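Local coordinates for colicin-B (Escherichia coli, PDB 1RH1), which kills Escherichia coli and closely related bacteria by forming channels in the cytoplasmic membrane, which depolarise it and dissipate the cell's energy, at residues Y15-V20 with S118-V123; V20-T25 with T260-N265; S89-W94 with M232-R237; Q157-G162 with V192-A197. One frame throughout, in Å; residues are numbered along the deposited sequence.

Contact 1 of 4, residues Y15-V20 with S118-V123; sequences YGDTMV and SRPAAV
T18 leans on the side chain of R119 while its neighbour D17 meets the ring of P120. D17 and T18 open the TonB box, the short motif of TonB-dependent uptake, and the loop carrying them rests here on the residues that lead into strand 121-128. T18 and R119 approach at a slant. The compact, branched threonine fills the bend of the arginine chain: its CG2 packs along R119 CG, and its CB is 3.4 Å from R119 NH1. That bend comes from the third torsion (chi3 52°), which folds the guanidinium back beside T18. The carbonyl oxygen of T18 then lies in the guanidinium plane, at its edge, with T18 O 3.1 Å from R119 NH1. Meanwhile T18 OG1 lies 3.1 Å from S118 O, a weak hydrogen bond at most, since the same proton could turn elsewhere.

Arginine suits this place because its several N-H groups serve different partners. NE makes a salt bridge with E256, NH2 bonds to the carbonyl of G258, and the group also has a cation-pi contact with Y259, which together restrict its rotation.

The carboxylate of D17 stands where its CG lies between the backbone N and the carbonyl carbon (chi1 73°). OD2 forms a salt bridge with R170, while OD1 abuts the proline ring, 3.3 Å from P120 CG. Proline offers a rigid surface of CH groups here. At the far end of R119, M19 CG lies near the guanidinium plane, 4.2 Å from NH1.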
# COMPACT_ATOMS: atom_id res chain seq x y z
N TYR A 15 -1.24 -2.82 8.96
CA TYR A 15 -0.38 -3.23 7.84
C TYR A 15 0.65 -2.17 7.44
O TYR A 15 0.96 -1.91 6.27
CB TYR A 15 -1.25 -3.61 6.62
CG TYR A 15 -2.08 -4.88 6.80
CD1 TYR A 15 -3.34 -4.96 6.19
CD2 TYR A 15 -1.60 -5.96 7.56
CE1 TYR A 15 -4.13 -6.11 6.35
CE2 TYR A 15 -2.39 -7.11 7.72
CZ TYR A 15 -3.65 -7.18 7.11
OH TYR A 15 -4.43 -8.32 7.27
N GLY A 16 1.13 -1.56 8.55
CA GLY A 16 2.11 -0.48 8.62
C GLY A 16 1.73 0.83 7.92
O GLY A 16 2.58 1.72 7.80
N ASP A 17 0.43 0.97 7.55
CA ASP A 17 -0.18 1.98 6.68
C ASP A 17 0.71 2.31 5.48
O ASP A 17 1.25 3.39 5.22
CB ASP A 17 -0.56 3.25 7.52
CG ASP A 17 0.49 4.23 8.04
OD1 ASP A 17 0.42 5.40 7.64
OD2 ASP A 17 1.32 3.86 8.87
N THR A 18 0.77 1.18 4.75
CA THR A 18 1.48 0.86 3.51
C THR A 18 3.00 0.68 3.68
O THR A 18 3.74 0.72 2.70
CB THR A 18 1.26 1.95 2.39
OG1 THR A 18 0.05 2.67 2.63
CG2 THR A 18 1.19 1.28 1.00
N MET A 19 3.52 0.44 4.89
CA MET A 19 4.96 0.30 5.05
C MET A 19 5.48 -1.12 5.21
O MET A 19 4.90 -1.95 5.92
CB MET A 19 5.39 1.15 6.23
CG MET A 19 5.36 2.62 5.91
SD MET A 19 5.39 3.60 7.43
CE MET A 19 7.13 3.82 7.64
N VAL A 20 6.59 -1.42 4.51
CA VAL A 20 7.24 -2.73 4.57
C VAL A 20 8.26 -2.71 5.70
O VAL A 20 8.76 -1.65 6.04
CB VAL A 20 7.94 -3.08 3.21
CG1 VAL A 20 7.04 -2.69 2.04
CG2 VAL A 20 9.24 -2.33 3.01
N SER A 118 -3.19 7.07 -1.08
CA SER A 118 -3.39 5.90 -0.24
C SER A 118 -2.19 5.63 0.64
O SER A 118 -1.96 4.51 1.12
CB SER A 118 -3.69 4.65 -1.06
OG SER A 118 -2.50 4.02 -1.51
N ARG A 119 -1.41 6.70 0.81
CA ARG A 119 -0.20 6.64 1.58
C ARG A 119 -0.09 7.91 2.37
O ARG A 119 -0.35 8.99 1.83
CB ARG A 119 0.98 6.51 0.66
CG ARG A 119 1.30 5.04 0.43
CD ARG A 119 2.67 4.82 -0.20
NE ARG A 119 3.68 5.52 0.58
CZ ARG A 119 4.34 4.98 1.60
NH1 ARG A 119 4.16 3.72 2.01
NH2 ARG A 119 5.14 5.79 2.25
N PRO A 120 0.34 7.82 3.64
CA PRO A 120 0.31 8.92 4.58
C PRO A 120 1.18 10.08 4.10
O PRO A 120 1.90 9.95 3.11
CB PRO A 120 0.75 8.27 5.85
CG PRO A 120 1.80 7.33 5.39
CD PRO A 120 1.13 6.73 4.19
N ALA A 121 1.07 11.25 4.72
CA ALA A 121 1.87 12.40 4.34
C ALA A 121 2.72 12.76 5.55
O ALA A 121 2.30 12.53 6.70
CB ALA A 121 0.98 13.56 4.00
N ALA A 122 3.90 13.34 5.35
CA ALA A 122 4.78 13.58 6.47
C ALA A 122 5.44 14.93 6.42
O ALA A 122 5.71 15.44 5.35
CB ALA A 122 5.87 12.54 6.50
N VAL A 123 5.66 15.49 7.61
CA VAL A 123 6.45 16.69 7.75
C VAL A 123 7.41 16.54 8.95
O VAL A 123 7.00 16.28 10.06
CB VAL A 123 5.51 17.91 7.95
CG1 VAL A 123 6.38 19.16 8.03
CG2 VAL A 123 4.55 18.13 6.77

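Contact 2 of 4, residues V20-T25 with T260-N265; sequences VVWPST and TMSSNN
W22 and M261 are joined by a backbone hydrogen bond of a short parallel beta ladder, in which TonB-box residues 20-22 pair with strand 260-262. W22 N donates to M261 O at 2.9 Å, almost straight (162°), although the donor stands above the carbonyl plane. A second backbone bond, from M261 N to V20 O, is less certain because that oxygen is crowded in the model. Beyond the ladder S24 N donates weakly to S263 OG, 3.3 Å away; serine suits position 263, since its short hydroxyl can reach a backbone N-H next door.

The apolar contacts are divided between the two faces. On one, V21 CG2 touches M261 CG at 4.0 Å, the two side chains crossing at about a right angle. On the other, V20 CG2 meets T260 CG2, and W22 CB packs on T260 CB at 3.7 Å. With its CG anti to the backbone N (chi1 176°), W22 presents its ring edge to S262 CA.

The face bearing W22 is covered by helix 291-340, where S293, Q296 and A300 touch the indole. R297 of the same helix bonds to T260 O, and E287, just before it, accepts a bond from S24 OG.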
# COMPACT_ATOMS: atom_id res chain seq x y z
N VAL A 20 6.59 -1.42 4.51
CA VAL A 20 7.24 -2.73 4.57
C VAL A 20 8.26 -2.71 5.70
O VAL A 20 8.76 -1.65 6.04
CB VAL A 20 7.94 -3.08 3.21
CG1 VAL A 20 7.04 -2.69 2.04
CG2 VAL A 20 9.24 -2.33 3.01
N VAL A 21 8.61 -3.85 6.32
CA VAL A 21 9.59 -3.82 7.40
C VAL A 21 11.05 -3.83 6.98
O VAL A 21 11.49 -4.52 6.05
CB VAL A 21 9.28 -4.99 8.33
CG1 VAL A 21 10.44 -5.48 9.18
CG2 VAL A 21 8.28 -4.45 9.34
N TRP A 22 11.80 -2.97 7.64
CA TRP A 22 13.23 -3.01 7.48
C TRP A 22 13.64 -3.69 8.77
O TRP A 22 13.36 -3.16 9.86
CB TRP A 22 13.83 -1.61 7.39
CG TRP A 22 15.34 -1.65 7.32
CD1 TRP A 22 15.98 -2.15 6.22
CD2 TRP A 22 16.20 -1.24 8.29
NE1 TRP A 22 17.26 -2.05 6.48
CE2 TRP A 22 17.43 -1.51 7.70
CE3 TRP A 22 16.13 -0.67 9.57
CZ2 TRP A 22 18.62 -1.23 8.38
CZ3 TRP A 22 17.31 -0.38 10.24
CH2 TRP A 22 18.54 -0.66 9.65
N PRO A 23 14.22 -4.91 8.71
CA PRO A 23 14.68 -5.65 9.88
C PRO A 23 15.87 -4.86 10.35
O PRO A 23 16.84 -4.70 9.60
CB PRO A 23 15.03 -7.00 9.33
CG PRO A 23 14.34 -7.06 7.99
CD PRO A 23 14.52 -5.65 7.50
N SER A 24 15.78 -4.31 11.56
CA SER A 24 16.80 -3.41 12.06
C SER A 24 18.21 -3.98 12.08
O SER A 24 18.41 -5.20 12.10
CB SER A 24 16.41 -2.95 13.45
OG SER A 24 17.34 -1.99 13.92
N THR A 25 19.17 -3.06 12.06
CA THR A 25 20.60 -3.36 12.08
C THR A 25 21.01 -4.31 13.22
O THR A 25 21.83 -5.20 13.00
CB THR A 25 21.33 -1.96 12.12
OG1 THR A 25 22.68 -2.24 11.76
CG2 THR A 25 21.27 -1.20 13.46
N THR A 260 9.59 2.01 4.75
CA THR A 260 10.01 0.94 5.66
C THR A 260 9.93 1.27 7.15
O THR A 260 10.34 2.36 7.54
CB THR A 260 11.47 0.47 5.40
OG1 THR A 260 12.23 1.67 5.39
CG2 THR A 260 11.73 -0.26 4.11
N MET A 261 9.39 0.40 8.01
CA MET A 261 9.45 0.63 9.44
C MET A 261 10.53 -0.24 10.03
O MET A 261 10.53 -1.45 9.81
CB MET A 261 8.12 0.29 10.16
CG MET A 261 7.10 -0.66 9.52
SD MET A 261 5.47 -0.69 10.33
CE MET A 261 4.94 0.98 9.99
N SER A 262 11.50 0.40 10.72
CA SER A 262 12.62 -0.24 11.43
C SER A 262 12.04 -1.24 12.44
O SER A 262 11.05 -0.90 13.10
CB SER A 262 13.44 0.85 12.13
OG SER A 262 14.44 0.39 13.04
N SER A 263 12.58 -2.46 12.60
CA SER A 263 11.92 -3.43 13.46
C SER A 263 11.88 -3.06 14.94
O SER A 263 11.03 -3.56 15.68
CB SER A 263 12.59 -4.80 13.33
OG SER A 263 13.78 -4.89 14.10
N ASN A 264 12.79 -2.18 15.37
CA ASN A 264 12.91 -1.81 16.77
C ASN A 264 12.25 -0.52 17.20
O ASN A 264 12.37 -0.10 18.35
CB ASN A 264 14.39 -1.78 17.12
CG ASN A 264 15.07 -3.16 17.04
OD1 ASN A 264 16.26 -3.22 16.73
ND2 ASN A 264 14.41 -4.29 17.30
N ASN A 265 11.50 0.09 16.27
CA ASN A 265 10.68 1.28 16.49
C ASN A 265 9.19 1.00 16.72
O ASN A 265 8.57 0.17 16.05
CB ASN A 265 10.82 2.21 15.28
CG ASN A 265 12.17 2.88 15.11
OD1 ASN A 265 12.48 3.52 14.10
ND2 ASN A 265 13.01 2.74 16.11

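Contact 3 of 4, residues S89-W94 with M232-R237; sequences SVHSPW and MNTPVR
H91 is gripped by the loop 232-237 from two directions, over a ring face and at an edge. Its CG lies anti to the backbone N (chi1 -168°), which swings the imidazole over the carbonyl of M232: M232 O sits 3.0 Å above the ring plane, over its centre. At the rim NE2 donates to T234 O at 3.0 Å, with that oxygen in the ring plane and NE2 on one of its lone pairs. ND1 donates to S92 O at 2.8 Å, again in the ring plane, so the ring is pinned against rotation about chi2. If both bonds are as modelled, the imidazole would carry two protons and probably a positive charge, which the three nearby carbonyl oxygens would favour. M232 O has a further partner, S92 N, 3.1 Å away in a nearly straight bond (169°).

These bonds join the loops that leave two neighbouring strands of the large mixed sheet in the N-terminal part, 87-90 and 225-228, which run parallel. Flexible M232 suits the junction, its chain bent at chi2 (138°) to bring CE within 3.7 Å of V90 CG1.

V236 comes between the two aromatic side chains. One branch, CG2, reaches H91 NE2; the other, CG1, makes a CH-pi contact over the broad face of W94, 3.7 Å from the centroid of the six-membered ring, where a beta-branched side chain can spread against the indole. F65 touches H91, W94 and V236.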
# COMPACT_ATOMS: atom_id res chain seq x y z
N SER A 89 9.71 10.41 33.73
CA SER A 89 8.60 11.15 34.32
C SER A 89 7.66 11.69 33.24
O SER A 89 8.11 12.25 32.24
CB SER A 89 9.12 12.32 35.15
OG SER A 89 8.10 12.96 35.93
N VAL A 90 6.34 11.53 33.37
CA VAL A 90 5.36 12.10 32.44
C VAL A 90 4.92 13.48 32.99
O VAL A 90 4.53 13.60 34.16
CB VAL A 90 4.17 11.12 32.32
CG1 VAL A 90 3.12 11.63 31.40
CG2 VAL A 90 4.62 9.88 31.62
N HIS A 91 5.06 14.55 32.19
CA HIS A 91 4.63 15.88 32.64
C HIS A 91 3.63 16.50 31.66
O HIS A 91 3.53 16.11 30.49
CB HIS A 91 5.83 16.80 32.79
CG HIS A 91 5.55 18.12 33.52
ND1 HIS A 91 4.88 19.18 33.06
CD2 HIS A 91 5.99 18.42 34.79
CE1 HIS A 91 4.90 20.09 34.01
NE2 HIS A 91 5.56 19.63 35.05
N SER A 92 2.83 17.43 32.19
CA SER A 92 1.79 18.17 31.48
C SER A 92 2.42 19.10 30.47
O SER A 92 3.64 19.28 30.54
CB SER A 92 1.01 18.95 32.50
OG SER A 92 -0.37 18.96 32.13
N PRO A 93 1.73 19.73 29.50
CA PRO A 93 2.31 20.75 28.65
C PRO A 93 3.13 21.83 29.34
O PRO A 93 2.71 22.48 30.31
CB PRO A 93 1.13 21.28 27.89
CG PRO A 93 0.42 20.00 27.56
CD PRO A 93 0.48 19.27 28.91
N TRP A 94 4.38 21.85 28.87
CA TRP A 94 5.37 22.86 29.23
C TRP A 94 6.44 22.93 28.14
O TRP A 94 6.71 21.94 27.45
CB TRP A 94 6.00 22.49 30.57
CG TRP A 94 7.07 23.45 31.05
CD1 TRP A 94 6.74 24.55 31.80
CD2 TRP A 94 8.41 23.36 30.80
NE1 TRP A 94 7.88 25.16 32.03
CE2 TRP A 94 8.90 24.50 31.45
CE3 TRP A 94 9.28 22.50 30.12
CZ2 TRP A 94 10.26 24.79 31.44
CZ3 TRP A 94 10.63 22.80 30.11
CH2 TRP A 94 11.12 23.93 30.76
N MET A 232 3.14 15.35 37.81
CA MET A 232 2.80 15.78 36.49
C MET A 232 2.64 17.29 36.36
O MET A 232 2.90 17.83 35.29
CB MET A 232 1.53 15.05 36.08
CG MET A 232 1.23 15.27 34.63
SD MET A 232 0.69 13.76 33.85
CE MET A 232 0.90 14.41 32.23
N ASN A 233 2.24 18.02 37.39
CA ASN A 233 2.05 19.45 37.24
C ASN A 233 3.00 20.33 38.02
O ASN A 233 2.77 21.54 38.10
CB ASN A 233 0.61 19.83 37.60
CG ASN A 233 -0.34 19.52 36.45
OD1 ASN A 233 -1.16 18.59 36.51
ND2 ASN A 233 -0.25 20.31 35.37
N THR A 234 4.09 19.78 38.57
CA THR A 234 5.04 20.58 39.34
C THR A 234 5.63 21.73 38.54
O THR A 234 5.76 21.62 37.32
CB THR A 234 6.22 19.74 39.86
OG1 THR A 234 6.87 19.17 38.72
CG2 THR A 234 5.77 18.72 40.89
N PRO A 235 5.98 22.85 39.19
CA PRO A 235 6.79 23.91 38.60
C PRO A 235 8.07 23.40 37.97
O PRO A 235 8.83 22.62 38.57
CB PRO A 235 7.00 24.85 39.76
CG PRO A 235 5.69 24.74 40.50
CD PRO A 235 5.49 23.24 40.51
N VAL A 236 8.25 23.79 36.70
CA VAL A 236 9.44 23.39 35.96
C VAL A 236 10.16 24.67 35.62
O VAL A 236 9.74 25.33 34.67
CB VAL A 236 9.12 22.68 34.62
CG1 VAL A 236 10.42 22.08 34.09
CG2 VAL A 236 8.05 21.63 34.80
N ARG A 237 11.19 25.10 36.32
CA ARG A 237 11.78 26.35 35.88
C ARG A 237 13.23 26.16 35.42
O ARG A 237 14.21 26.81 35.80
CB ARG A 237 11.58 27.34 37.06
CG ARG A 237 10.07 27.67 37.19
CD ARG A 237 9.57 28.50 38.39
NE ARG A 237 8.11 28.50 38.44
CZ ARG A 237 7.35 29.25 39.27
NH1 ARG A 237 7.89 30.10 40.16
NH2 ARG A 237 6.02 29.14 39.23

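Contact 4 of 4, residues Q157-G162 with V192-A197; sequences QLPAAG and VPVVDA
P159 comes first, its ring set obliquely against V194 of the strand. Its CD touches V194 CG2 at 3.8 Å, while the carbonyl side of the same residue meets the other methyl, with P159 O 3.7 Å from V194 CG1. V194 can serve both because one branch, CG1, stands anti to its backbone N (chi1 177°) and CG2 anti to its carbonyl carbon. A valine is well matched to this position: two short methyls spread over the inner side of the extended loop. The proline ring also packs on V165.

The chain then turns outward at A160, whose carbonyl bonds to the side chain of N163. In this way the loop is led into strand 163-167, which pairs antiparallel with strand 189-201 in the mixed sheet; residues 157-162 run up beside the partner strand and lead straight into that pairing.

A161 CA lies 3.6 Å from V194 O. The small methyl of A161 lies against the D196 side chain, its CB 3.3 Å from D196 OD1.

G162 gives the one hydrogen bond across the two segments. Its N points at V194 O over 2.8 Å, nearly straight at 171°, with the donor tilted from the carbonyl plane. Positive phi (83°) makes glycine apt, since a beta carbon would be jammed against A161 O.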
# COMPACT_ATOMS: atom_id res chain seq x y z
N GLN A 157 -13.68 5.96 25.45
CA GLN A 157 -14.07 5.06 24.38
C GLN A 157 -12.93 4.31 23.71
O GLN A 157 -13.12 3.62 22.69
CB GLN A 157 -14.81 5.84 23.36
CG GLN A 157 -16.25 6.02 23.75
CD GLN A 157 -16.92 7.06 22.86
OE1 GLN A 157 -16.94 6.96 21.63
NE2 GLN A 157 -17.44 8.09 23.53
N LEU A 158 -11.71 4.42 24.27
CA LEU A 158 -10.56 3.63 23.82
C LEU A 158 -10.86 2.14 23.84
O LEU A 158 -11.62 1.70 24.71
CB LEU A 158 -9.37 3.85 24.72
CG LEU A 158 -8.69 5.16 24.62
CD1 LEU A 158 -7.63 5.19 25.69
CD2 LEU A 158 -8.13 5.36 23.21
N PRO A 159 -10.31 1.30 22.97
CA PRO A 159 -10.45 -0.14 23.08
C PRO A 159 -9.77 -0.73 24.33
O PRO A 159 -9.00 -0.08 25.04
CB PRO A 159 -9.85 -0.65 21.80
CG PRO A 159 -9.55 0.55 20.95
CD PRO A 159 -9.33 1.65 21.96
N ALA A 160 -10.08 -1.99 24.63
CA ALA A 160 -9.39 -2.75 25.67
C ALA A 160 -7.98 -3.02 25.17
O ALA A 160 -7.84 -3.34 23.99
CB ALA A 160 -10.01 -4.12 25.92
N ALA A 161 -6.97 -2.95 26.05
CA ALA A 161 -5.59 -3.16 25.62
C ALA A 161 -5.38 -4.40 24.77
O ALA A 161 -6.13 -5.37 24.82
CB ALA A 161 -4.67 -3.27 26.80
N GLY A 162 -4.41 -4.32 23.87
CA GLY A 162 -4.20 -5.39 22.93
C GLY A 162 -5.14 -5.25 21.74
O GLY A 162 -5.56 -6.25 21.16
N VAL A 192 -3.22 2.73 15.81
CA VAL A 192 -2.12 2.55 16.78
C VAL A 192 -2.47 1.56 17.89
O VAL A 192 -3.56 1.67 18.46
CB VAL A 192 -1.76 3.94 17.39
CG1 VAL A 192 -1.03 3.88 18.73
CG2 VAL A 192 -0.78 4.60 16.44
N PRO A 193 -1.66 0.59 18.30
CA PRO A 193 -1.94 -0.32 19.42
C PRO A 193 -2.16 0.24 20.81
O PRO A 193 -1.35 1.05 21.27
CB PRO A 193 -0.79 -1.29 19.43
CG PRO A 193 0.30 -0.51 18.74
CD PRO A 193 -0.45 0.18 17.61
N VAL A 194 -3.27 -0.14 21.46
CA VAL A 194 -3.49 0.23 22.86
C VAL A 194 -2.75 -0.79 23.76
O VAL A 194 -2.86 -2.01 23.57
CB VAL A 194 -5.00 0.24 23.14
CG1 VAL A 194 -5.33 0.53 24.60
CG2 VAL A 194 -5.59 1.35 22.31
N VAL A 195 -1.89 -0.30 24.67
CA VAL A 195 -1.18 -1.15 25.63
C VAL A 195 -1.56 -0.70 27.01
O VAL A 195 -2.05 0.42 27.23
CB VAL A 195 0.39 -1.10 25.56
CG1 VAL A 195 0.85 -1.52 24.18
CG2 VAL A 195 0.90 0.29 25.90
N ASP A 196 -1.21 -1.59 27.95
CA ASP A 196 -1.59 -1.41 29.35
C ASP A 196 -0.54 -1.13 30.40
O ASP A 196 0.37 -1.94 30.63
CB ASP A 196 -2.36 -2.64 29.81
CG ASP A 196 -3.60 -2.20 30.55
OD1 ASP A 196 -4.66 -2.18 29.93
OD2 ASP A 196 -3.49 -1.87 31.74
N ALA A 197 -0.70 0.03 31.05
CA ALA A 197 0.12 0.40 32.18
C ALA A 197 -0.46 -0.30 33.41
O ALA A 197 -1.65 -0.31 33.70
CB ALA A 197 0.07 1.90 32.39

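Overall arrangement
Contacts 1 and 2 together hold the TonB box: they share V20, and their centres are 14 Å apart. They also touch directly, with M19 SD of contact 1 packed 3.7 Å from M261 CE of contact 2. Contacts 3 and 4 belong instead to the large mixed sheet, at centres 24 Å apart, their nearest atoms about 9 Å from each other. Contact 4 lies the nearer of the two to the TonB box, about 8 Å from contact 1 at the closest atoms, whereas contact 3 is about 18 Å from contacts 1 and 2 at the nearest atoms. All four lie within residues 1-309.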